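Local coordinates for protein endo-1,4-beta-xylanase C (Paenibacillus barcinonensis, PDB 4XUR) that hydrolyses the beta-1,4 linkages of xylan, this piece being its second CBM22 domain, a xylan-binding module held here in complex with xylotetraose, at residues R55-H60 with K151-V156; H44-S49 with Y165-Q170; P68-G73 with I130-E135. One frame throughout, in Å; residues are numbered along the deposited sequence.

Contact 1: R55-H60 with K151-V156; sequences RSETYH and KQSSEV. With XYP (beta-D-xylopyranose), chain D.
Glu57 OE1 is approached by two groups from 151-156. Lys151 NZ forms a long salt bridge with Glu57 OE1 at 3.7 Å. Ser153 OG lies 3.4 Å from Glu57 OE1 and 3.3 Å from Glu57 OE2, a weak hydrogen-bond geometry that leaves its acceptor unsettled. Glu57 gets there by folding back at chi2 (-70°), swinging the carboxylate across to the lysine. Lys151, bent at chi3, runs along the edge of the Tyr59 ring, its CE 3.6 Å from Tyr59 CE2 and near the ring plane. That ring is flanked on both faces: Glu57 CB stands 3.5 Å above the plane toward the rim on one, and on the other C3 of a xylose unit sits over the ring centre. Tyr59 thus offers the sugar a stacking platform in the xylan-binding cleft. Thr58 CG2 packs tightly on Lys151, close to its CA and CG; the Thr58 hydroxyl is modelled too near Lys151 CB to carry weight. The type I turn from Glu57 to His60 is braced within the segment: Arg55 NE and NH2 both donate side-on to His60 O, at 2.8 and 3.0 Å, and that oxygen lies in the guanidinium plane, while Ser56 N donates almost straight (173°) to His60 ND1. With the salt bridge long and the serine bonds weak, the platform's backbone is probably fixed mainly within its own loop, its edge lined by an amine.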
loop_
_atom_site.group_PDB
_atom_site.type_symbol
_atom_site.label_atom_id
_atom_site.label_comp_id
_atom_site.label_asym_id
_atom_site.label_seq_id
_atom_site.Cartn_x
_atom_site.Cartn_y
_atom_site.Cartn_z
ATOM N N ARG A 55 -10.015 5.047 -8.870
ATOM C CA ARG A 55 -8.879 4.364 -9.466
ATOM C C ARG A 55 -9.178 4.138 -10.961
ATOM O O ARG A 55 -10.257 3.705 -11.307
ATOM C CB ARG A 55 -8.594 3.039 -8.748
ATOM C CG ARG A 55 -8.399 3.145 -7.220
ATOM C CD ARG A 55 -8.261 1.755 -6.547
ATOM N NE ARG A 55 -7.039 1.035 -7.025
ATOM C CZ ARG A 55 -7.025 -0.173 -7.576
ATOM N NH1 ARG A 55 -8.110 -0.873 -7.750
ATOM N NH2 ARG A 55 -5.848 -0.705 -8.008
ATOM N N SER A 56 -8.217 4.457 -11.804
ATOM C CA SER A 56 -8.391 4.199 -13.269
ATOM C C SER A 56 -7.116 3.539 -13.824
ATOM O O SER A 56 -6.897 3.518 -15.059
ATOM C CB SER A 56 -8.711 5.497 -13.994
ATOM O OG SER A 56 -7.703 6.468 -13.956
ATOM N N GLU A 57 -6.294 3.011 -12.928
ATOM C CA GLU A 57 -5.206 2.130 -13.286
ATOM C C GLU A 57 -5.025 1.079 -12.177
ATOM O O GLU A 57 -5.472 1.266 -11.026
ATOM C CB GLU A 57 -3.894 2.919 -13.474
ATOM C CG GLU A 57 -3.883 4.064 -14.467
ATOM C CD GLU A 57 -3.980 3.657 -15.937
ATOM O OE1 GLU A 57 -3.875 2.476 -16.275
ATOM O OE2 GLU A 57 -4.214 4.583 -16.787
ATOM N N THR A 58 -4.424 -0.064 -12.527
ATOM C CA THR A 58 -4.204 -1.128 -11.540
ATOM C C THR A 58 -3.250 -0.596 -10.503
ATOM O O THR A 58 -3.320 -0.985 -9.338
ATOM C CB THR A 58 -3.510 -2.405 -12.132
ATOM O OG1 THR A 58 -2.247 -2.026 -12.705
ATOM C CG2 THR A 58 -4.375 -3.080 -13.177
ATOM N N TYR A 59 -2.353 0.297 -10.949
ATOM C CA TYR A 59 -1.305 0.832 -10.074
ATOM C C TYR A 59 -1.716 2.012 -9.161
ATOM O O TYR A 59 -0.890 2.462 -8.335
ATOM C CB TYR A 59 -0.055 1.165 -10.902
ATOM C CG TYR A 59 -0.199 2.220 -11.946
ATOM C CD1 TYR A 59 -0.160 3.571 -11.616
ATOM C CD2 TYR A 59 -0.349 1.876 -13.306
ATOM C CE1 TYR A 59 -0.283 4.557 -12.598
ATOM C CE2 TYR A 59 -0.459 2.867 -14.296
ATOM C CZ TYR A 59 -0.419 4.199 -13.925
ATOM O OH TYR A 59 -0.530 5.207 -14.889
ATOM N N HIS A 60 -2.937 2.500 -9.299
ATOM C CA HIS A 60 -3.508 3.449 -8.343
ATOM C C HIS A 60 -3.763 2.761 -7.007
ATOM O O HIS A 60 -4.352 1.685 -6.944
ATOM C CB HIS A 60 -4.805 4.076 -8.899
ATOM C CG HIS A 60 -4.583 4.941 -10.064
ATOM N ND1 HIS A 60 -5.623 5.481 -10.810
ATOM C CD2 HIS A 60 -3.449 5.423 -10.605
ATOM C CE1 HIS A 60 -5.111 6.229 -11.777
ATOM N NE2 HIS A 60 -3.800 6.217 -11.673
ATOM N N LYS A 151 -0.905 -4.834 -15.297
ATOM C CA LYS A 151 -1.991 -3.821 -15.344
ATOM C C LYS A 151 -3.012 -4.127 -16.522
ATOM O O LYS A 151 -4.071 -4.699 -16.257
ATOM C CB LYS A 151 -1.491 -2.395 -15.424
ATOM C CG LYS A 151 -2.639 -1.397 -15.583
ATOM C CD LYS A 151 -2.208 0.017 -15.892
ATOM C CE LYS A 151 -0.826 0.087 -16.559
ATOM N NZ LYS A 151 -0.636 1.252 -17.490
ATOM N N GLN A 152 -2.828 -3.789 -17.810
ATOM C CA GLN A 152 -1.920 -2.907 -18.496
ATOM C C GLN A 152 -2.925 -1.908 -19.090
ATOM O O GLN A 152 -3.979 -2.365 -19.549
ATOM C CB GLN A 152 -1.256 -3.692 -19.642
ATOM C CG GLN A 152 -0.513 -4.998 -19.278
ATOM C CD GLN A 152 -0.908 -6.165 -20.213
ATOM O OE1 GLN A 152 -2.101 -6.498 -20.343
ATOM N NE2 GLN A 152 0.081 -6.794 -20.844
ATOM N N SER A 153 -2.615 -0.593 -19.103
ATOM C CA SER A 153 -3.598 0.517 -19.414
ATOM C C SER A 153 -4.476 0.119 -20.578
ATOM O O SER A 153 -5.715 0.185 -20.518
ATOM C CB SER A 153 -2.908 1.864 -19.761
ATOM O OG SER A 153 -3.792 2.986 -19.678
ATOM N N SER A 154 -3.819 -0.335 -21.637
ATOM C CA SER A 154 -4.523 -0.946 -22.765
ATOM C C SER A 154 -5.631 -1.940 -22.350
ATOM O O SER A 154 -6.704 -1.915 -22.892
ATOM C CB SER A 154 -3.498 -1.702 -23.622
ATOM O OG SER A 154 -2.568 -2.376 -22.770
ATOM N N GLU A 155 -5.342 -2.800 -21.373
ATOM C CA GLU A 155 -6.204 -3.916 -20.942
ATOM C C GLU A 155 -6.937 -3.709 -19.567
ATOM O O GLU A 155 -7.636 -4.573 -19.106
ATOM C CB GLU A 155 -5.333 -5.191 -20.797
ATOM C CG GLU A 155 -4.842 -5.848 -22.087
ATOM C CD GLU A 155 -4.773 -7.376 -21.951
ATOM O OE1 GLU A 155 -3.865 -7.935 -21.286
ATOM O OE2 GLU A 155 -5.644 -8.045 -22.522
ATOM N N VAL A 156 -6.759 -2.558 -18.911
ATOM C CA VAL A 156 -7.327 -2.365 -17.528
ATOM C C VAL A 156 -8.846 -2.484 -17.609
ATOM O O VAL A 156 -9.474 -1.979 -18.557
ATOM C CB VAL A 156 -6.888 -0.995 -16.937
ATOM C CG1 VAL A 156 -7.537 -0.744 -15.584
ATOM C CG2 VAL A 156 -5.384 -0.971 -16.786
HETATM C C1 XYP D . 3.539 4.791 -12.523
HETATM C C2 XYP D . 3.847 4.004 -13.759
HETATM C C3 XYP D . 3.370 2.586 -13.667
HETATM C C4 XYP D . 3.880 1.960 -12.354
HETATM C C5 XYP D . 3.560 2.853 -11.165
HETATM O O2 XYP D . 3.216 4.664 -14.913
HETATM O O3 XYP D . 3.858 1.806 -14.752
HETATM O O4 XYP D . 3.256 0.724 -12.175
HETATM O O5 XYP D . 4.124 4.139 -11.356
#

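Contact 2: H44-S49 with Y165-Q170; sequences HNSNRS and YVDDVQ. With CA (calcium ion), chain G.
Asp167 CB packs against two methylenes of 44-49, 4.0 Å from both Ser49 CB and His44 CB. With CG anti to the backbone N (chi1 -156°), the carboxylate is carried beyond these carbons to the calcium ion, where it binds through both oxygens: Asp167 OD1 and Asp167 OD2 each lie 2.5 Å from the metal. OD1 has the calcium as its partner here, whereas OD2 has a second one, since His44 N donates to Asp167 OD2 at 2.8 Å (N-H...O angle 159°). That N-H uses the anti lone pair, pointing away from the other oxygen, which helps fix the rotation of the carboxylate. Segment 44-49 supplies two more ligands as it curls round the ion, Ser46 OG at 2.6 Å and Arg48 O at 2.3 Å from the calcium. A water, Asp19 O and Glu21 OE2 complete seven ligand atoms. The site lies on the antiparallel beta-sandwich of this CBM22 domain, where strand 48-53 begins beside strand 164-173; just past Asp167, Asp168 and Val169 form a G1 beta bulge against strand 16-18. Asp167 and Asp168, though consecutive, both point toward 44-49, consistent with the break in strand alternation at the bulge. Asp168 OD1 accepts from the calcium-bound water, a second-shell contact that positions this ligand. Its other oxygen, Asp168 OD2, meets the edge of the His44 ring at CD2, 3.0 Å away, with the carboxylate plane turned 78° from the ring. His44 itself stacks on Trp81 of strand 75-83.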
loop_
_atom_site.group_PDB
_atom_site.type_symbol
_atom_site.label_atom_id
_atom_site.label_comp_id
_atom_site.label_asym_id
_atom_site.label_seq_id
_atom_site.Cartn_x
_atom_site.Cartn_y
_atom_site.Cartn_z
ATOM N N HIS A 44 -10.973 -1.854 10.197
ATOM C CA HIS A 44 -10.646 -3.187 10.673
ATOM C C HIS A 44 -10.734 -3.212 12.192
ATOM O O HIS A 44 -9.907 -2.623 12.885
ATOM C CB HIS A 44 -9.214 -3.667 10.245
ATOM C CG HIS A 44 -8.827 -4.994 10.816
ATOM N ND1 HIS A 44 -9.543 -6.177 10.608
ATOM C CD2 HIS A 44 -7.769 -5.328 11.594
ATOM C CE1 HIS A 44 -8.914 -7.173 11.230
ATOM N NE2 HIS A 44 -7.855 -6.674 11.850
ATOM N N ASN A 45 -11.815 -3.797 12.698
ATOM C CA ASN A 45 -12.103 -3.784 14.132
ATOM C C ASN A 45 -11.986 -2.360 14.736
ATOM O O ASN A 45 -11.462 -2.159 15.839
ATOM C CB ASN A 45 -11.179 -4.746 14.883
ATOM C CG ASN A 45 -11.381 -6.225 14.532
ATOM O OD1 ASN A 45 -10.421 -6.982 14.475
ATOM N ND2 ASN A 45 -12.606 -6.648 14.339
ATOM N N SER A 46 -12.486 -1.371 13.998
ATOM C CA SER A 46 -12.368 0.035 14.371
ATOM C C SER A 46 -13.263 0.865 13.505
ATOM O O SER A 46 -13.934 0.335 12.626
ATOM C CB SER A 46 -10.927 0.514 14.259
ATOM O OG SER A 46 -10.367 0.306 12.933
ATOM N N ASN A 47 -13.233 2.167 13.734
ATOM C CA ASN A 47 -14.123 3.086 13.082
ATOM C C ASN A 47 -13.565 3.823 11.890
ATOM O O ASN A 47 -14.324 4.418 11.099
ATOM C CB ASN A 47 -14.655 4.103 14.130
ATOM C CG ASN A 47 -15.835 4.927 13.604
ATOM O OD1 ASN A 47 -16.850 4.381 13.163
ATOM N ND2 ASN A 47 -15.701 6.257 13.655
ATOM N N ARG A 48 -12.244 3.799 11.706
ATOM C CA ARG A 48 -11.632 4.575 10.633
ATOM C C ARG A 48 -10.595 3.769 9.854
ATOM O O ARG A 48 -9.939 2.868 10.411
ATOM C CB ARG A 48 -11.013 5.862 11.177
ATOM C CG ARG A 48 -12.044 6.710 11.953
ATOM C CD ARG A 48 -11.688 8.146 12.103
ATOM N NE ARG A 48 -12.619 8.807 13.039
ATOM C CZ ARG A 48 -12.484 10.045 13.494
ATOM N NH1 ARG A 48 -11.492 10.809 13.088
ATOM N NH2 ARG A 48 -13.385 10.518 14.343
ATOM N N SER A 49 -10.478 4.114 8.574
ATOM C CA SER A 49 -9.530 3.414 7.670
ATOM C C SER A 49 -9.295 4.282 6.477
ATOM O O SER A 49 -9.859 5.336 6.343
ATOM C CB SER A 49 -10.098 2.045 7.321
ATOM O OG SER A 49 -11.290 2.154 6.560
ATOM N N TYR A 165 -10.115 -0.399 0.829
ATOM C CA TYR A 165 -9.727 0.130 2.142
ATOM C C TYR A 165 -8.468 -0.540 2.611
ATOM O O TYR A 165 -8.281 -1.719 2.370
ATOM C CB TYR A 165 -10.828 -0.155 3.198
ATOM C CG TYR A 165 -12.200 0.389 2.778
ATOM C CD1 TYR A 165 -13.024 -0.358 1.918
ATOM C CD2 TYR A 165 -12.594 1.662 3.171
ATOM C CE1 TYR A 165 -14.291 0.155 1.515
ATOM C CE2 TYR A 165 -13.821 2.202 2.769
ATOM C CZ TYR A 165 -14.668 1.408 1.958
ATOM O OH TYR A 165 -15.877 1.926 1.550
ATOM N N VAL A 166 -7.599 0.221 3.283
ATOM C CA VAL A 166 -6.531 -0.380 4.088
ATOM C C VAL A 166 -6.542 0.158 5.525
ATOM O O VAL A 166 -7.050 1.256 5.749
ATOM C CB VAL A 166 -5.086 -0.145 3.531
ATOM C CG1 VAL A 166 -4.955 -0.729 2.121
ATOM C CG2 VAL A 166 -4.705 1.313 3.528
ATOM N N ASP A 167 -6.044 -0.625 6.452
ATOM C CA ASP A 167 -6.017 -0.280 7.881
ATOM C C ASP A 167 -4.919 -1.058 8.610
ATOM O O ASP A 167 -4.384 -2.041 8.103
ATOM C CB ASP A 167 -7.399 -0.582 8.522
ATOM C CG ASP A 167 -7.694 0.220 9.750
ATOM O OD1 ASP A 167 -6.962 1.186 10.119
ATOM O OD2 ASP A 167 -8.747 -0.099 10.353
ATOM N N ASP A 168 -4.564 -0.591 9.805
ATOM C CA ASP A 168 -3.650 -1.305 10.716
ATOM C C ASP A 168 -2.310 -1.692 10.031
ATOM O O ASP A 168 -1.883 -2.863 10.074
ATOM C CB ASP A 168 -4.337 -2.523 11.351
ATOM C CG ASP A 168 -5.389 -2.127 12.398
ATOM O OD1 ASP A 168 -5.341 -0.977 12.952
ATOM O OD2 ASP A 168 -6.300 -2.961 12.649
ATOM N N VAL A 169 -1.698 -0.711 9.399
ATOM C CA VAL A 169 -0.408 -0.868 8.724
ATOM C C VAL A 169 0.654 -0.815 9.816
ATOM O O VAL A 169 0.635 0.089 10.673
ATOM C CB VAL A 169 -0.129 0.277 7.743
ATOM C CG1 VAL A 169 1.200 0.029 7.072
ATOM C CG2 VAL A 169 -1.220 0.373 6.685
ATOM N N GLN A 170 1.542 -1.795 9.818
ATOM C CA GLN A 170 2.567 -1.876 10.814
ATOM C C GLN A 170 3.860 -2.344 10.196
ATOM O O GLN A 170 3.872 -3.226 9.345
ATOM C CB GLN A 170 2.109 -2.815 11.920
ATOM C CG GLN A 170 3.019 -2.858 13.136
ATOM C CD GLN A 170 2.355 -3.582 14.326
ATOM O OE1 GLN A 170 1.407 -3.085 14.886
ATOM N NE2 GLN A 170 2.871 -4.763 14.692
HETATM CA CA CA G . -8.508 1.866 11.926
HETATM O O HOH W 1 -7.597 0.579 13.463
#

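Contact 3: P68-G73 with I130-E135; sequences PYLQKG and IIVPAE
Gly73 and Val132 are joined by the stronger of two backbone bonds: Gly73 N donates to Val132 O at 2.9 Å, with an N-H...O angle of 137° and the donor lifted above the carbonyl plane. The same N-H leans weakly on Pro133 O, 3.4 Å from Gly73 N, so one amide is shared between consecutive carbonyls. A CB at Gly73 would press on the carbonyl oxygen of Lys72, which explains the absence of a side chain here. The apolar part centres on buried Val132. Its two methyls divide the work: CG1, anti to the backbone N (chi1 -173°), rests 3.7 Å from Lys72 CA, while Val132 CG2 meets Leu70 CD1 at the same separation of 3.7 Å. Val132 also pairs through its backbone with Ser74, and that pairing carries the antiparallel ladder of strands 75-83 and 124-131 one step beyond the strands. Pro133 and Lys72 touch Leu142 and Ile139, respectively, of strand 139-147, which belongs to the other sheet of the beta-sandwich. The charged part lies at the surface. Lys72 CB passes 3.3 Å from Pro133 O, and the chain, extended beyond CG, then reaches Glu135. Lys72 NZ lies 3.0 Å from Glu135 OE2, a hydrogen-bonded salt bridge that meets the syn side of the oxygen, 26° out of the carboxylate plane. A methionine in place of Lys72 would probably leave the Glu135 carboxylate without its counter-charge and freer to turn. A water bridges the same two residues, accepting from Lys72 NZ at 3.0 Å and donating to Glu135 O at 3.1 Å.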
loop_
_atom_site.group_PDB
_atom_site.type_symbol
_atom_site.label_atom_id
_atom_site.label_comp_id
_atom_site.label_asym_id
_atom_site.label_seq_id
_atom_site.Cartn_x
_atom_site.Cartn_y
_atom_site.Cartn_z
ATOM N N PRO A 68 12.571 6.807 6.028
ATOM C CA PRO A 68 13.041 7.482 7.251
ATOM C C PRO A 68 12.823 6.765 8.548
ATOM O O PRO A 68 13.521 7.036 9.526
ATOM C CB PRO A 68 12.234 8.820 7.218
ATOM C CG PRO A 68 11.810 8.979 5.776
ATOM C CD PRO A 68 11.474 7.579 5.406
ATOM N N TYR A 69 11.865 5.829 8.610
ATOM C CA TYR A 69 11.569 5.025 9.783
ATOM C C TYR A 69 12.573 3.855 9.980
ATOM O O TYR A 69 12.548 3.176 11.028
ATOM C CB TYR A 69 10.177 4.474 9.722
ATOM C CG TYR A 69 9.084 5.525 9.738
ATOM C CD1 TYR A 69 8.634 6.071 10.949
ATOM C CD2 TYR A 69 8.443 5.933 8.590
ATOM C CE1 TYR A 69 7.605 7.034 10.950
ATOM C CE2 TYR A 69 7.422 6.901 8.586
ATOM C CZ TYR A 69 7.014 7.433 9.782
ATOM O OH TYR A 69 5.942 8.347 9.733
ATOM N N LEU A 70 13.323 3.544 8.961
ATOM C CA LEU A 70 14.072 2.274 8.890
ATOM C C LEU A 70 15.585 2.485 8.807
ATOM O O LEU A 70 16.063 3.544 8.424
ATOM C CB LEU A 70 13.603 1.456 7.687
ATOM C CG LEU A 70 12.059 1.316 7.478
ATOM C CD1 LEU A 70 11.739 0.503 6.228
ATOM C CD2 LEU A 70 11.443 0.715 8.707
ATOM N N GLN A 71 16.299 1.444 9.151
ATOM C CA GLN A 71 17.752 1.409 8.974
ATOM C C GLN A 71 18.055 0.740 7.646
ATOM O O GLN A 71 17.546 -0.345 7.406
ATOM C CB GLN A 71 18.482 0.650 10.073
ATOM C CG GLN A 71 20.010 0.830 9.881
ATOM C CD GLN A 71 20.922 -0.042 10.747
ATOM O OE1 GLN A 71 22.193 0.105 10.649
ATOM N NE2 GLN A 71 20.380 -0.894 11.561
ATOM N N LYS A 72 18.781 1.439 6.804
ATOM C CA LYS A 72 19.278 0.832 5.555
ATOM C C LYS A 72 20.142 -0.405 5.874
ATOM O O LYS A 72 20.903 -0.424 6.853
ATOM C CB LYS A 72 20.077 1.880 4.723
ATOM C CG LYS A 72 19.237 3.052 4.165
ATOM C CD LYS A 72 20.138 4.221 3.687
ATOM C CE LYS A 72 19.303 5.432 3.332
ATOM N NZ LYS A 72 20.058 6.675 3.019
ATOM N N GLY A 73 19.976 -1.465 5.085
ATOM C CA GLY A 73 20.710 -2.690 5.246
ATOM C C GLY A 73 20.075 -3.667 6.214
ATOM O O GLY A 73 20.702 -4.667 6.557
ATOM N N ILE A 130 10.611 -7.646 4.373
ATOM C CA ILE A 130 11.323 -7.003 3.235
ATOM C C ILE A 130 12.735 -6.581 3.659
ATOM O O ILE A 130 13.023 -6.363 4.846
ATOM C CB ILE A 130 10.567 -5.781 2.725
ATOM C CG1 ILE A 130 10.469 -4.681 3.775
ATOM C CG2 ILE A 130 9.219 -6.188 2.222
ATOM C CD1 ILE A 130 10.720 -3.284 3.244
ATOM N N ILE A 131 13.595 -6.434 2.646
ATOM C CA ILE A 131 14.963 -5.982 2.830
ATOM C C ILE A 131 14.960 -4.476 2.482
ATOM O O ILE A 131 14.424 -4.038 1.445
ATOM C CB ILE A 131 15.887 -6.817 1.859
ATOM C CG1 ILE A 131 16.067 -8.191 2.435
ATOM C CG2 ILE A 131 17.241 -6.124 1.605
ATOM C CD1 ILE A 131 16.376 -9.236 1.412
ATOM N N VAL A 132 15.604 -3.700 3.341
ATOM C CA VAL A 132 15.868 -2.303 3.089
ATOM C C VAL A 132 17.275 -2.285 2.473
ATOM O O VAL A 132 18.218 -2.704 3.175
ATOM C CB VAL A 132 15.822 -1.497 4.425
ATOM C CG1 VAL A 132 15.917 -0.038 4.181
ATOM C CG2 VAL A 132 14.481 -1.767 5.130
ATOM N N PRO A 133 17.413 -1.825 1.235
ATOM C CA PRO A 133 18.783 -1.800 0.625
ATOM C C PRO A 133 19.798 -0.970 1.423
ATOM O O PRO A 133 19.388 -0.008 2.118
ATOM C CB PRO A 133 18.548 -1.205 -0.729
ATOM C CG PRO A 133 17.106 -1.466 -1.052
ATOM C CD PRO A 133 16.424 -1.362 0.287
ATOM N N ALA A 134 21.091 -1.320 1.287
ATOM C CA ALA A 134 22.166 -0.690 2.105
ATOM C C ALA A 134 22.469 0.728 1.574
ATOM O O ALA A 134 22.115 1.095 0.459
ATOM C CB ALA A 134 23.392 -1.551 2.122
ATOM N N GLU A 135 23.135 1.530 2.425
ATOM C CA GLU A 135 23.492 2.914 2.087
ATOM C C GLU A 135 24.209 3.030 0.773
ATOM O O GLU A 135 23.918 3.905 -0.044
ATOM C CB GLU A 135 24.330 3.469 3.278
ATOM C CG GLU A 135 24.958 4.839 3.010
ATOM C CD GLU A 135 23.987 5.934 2.768
ATOM O OE1 GLU A 135 24.268 6.708 1.818
ATOM O OE2 GLU A 135 22.966 6.014 3.492
HETATM O O HOH W 2 21.530 5.814 0.568
#

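How the contacts relate
All three contacts belong to one beta-sandwich domain, yet none touches another. Contacts 2 and 3 both reach the six-stranded sheet: contact 2 grips strand 164-173 where strand 48-53 begins, and contact 3 lies at the ends of strands 75-83 and 124-131. Contact 1 joins two loops on the sugar-binding side, its centre 25 Å from that of contact 2 and 29 Å from that of contact 3. Contact 3 is a surface contact; contacts 1 and 2 are partly buried. Their chemistry differs accordingly: metal coordination in contact 2, a short, hydrogen-bonded salt bridge beside apolar and backbone pairing in contact 3, and a long salt bridge with weak polar contacts around an aromatic sugar platform in contact 1.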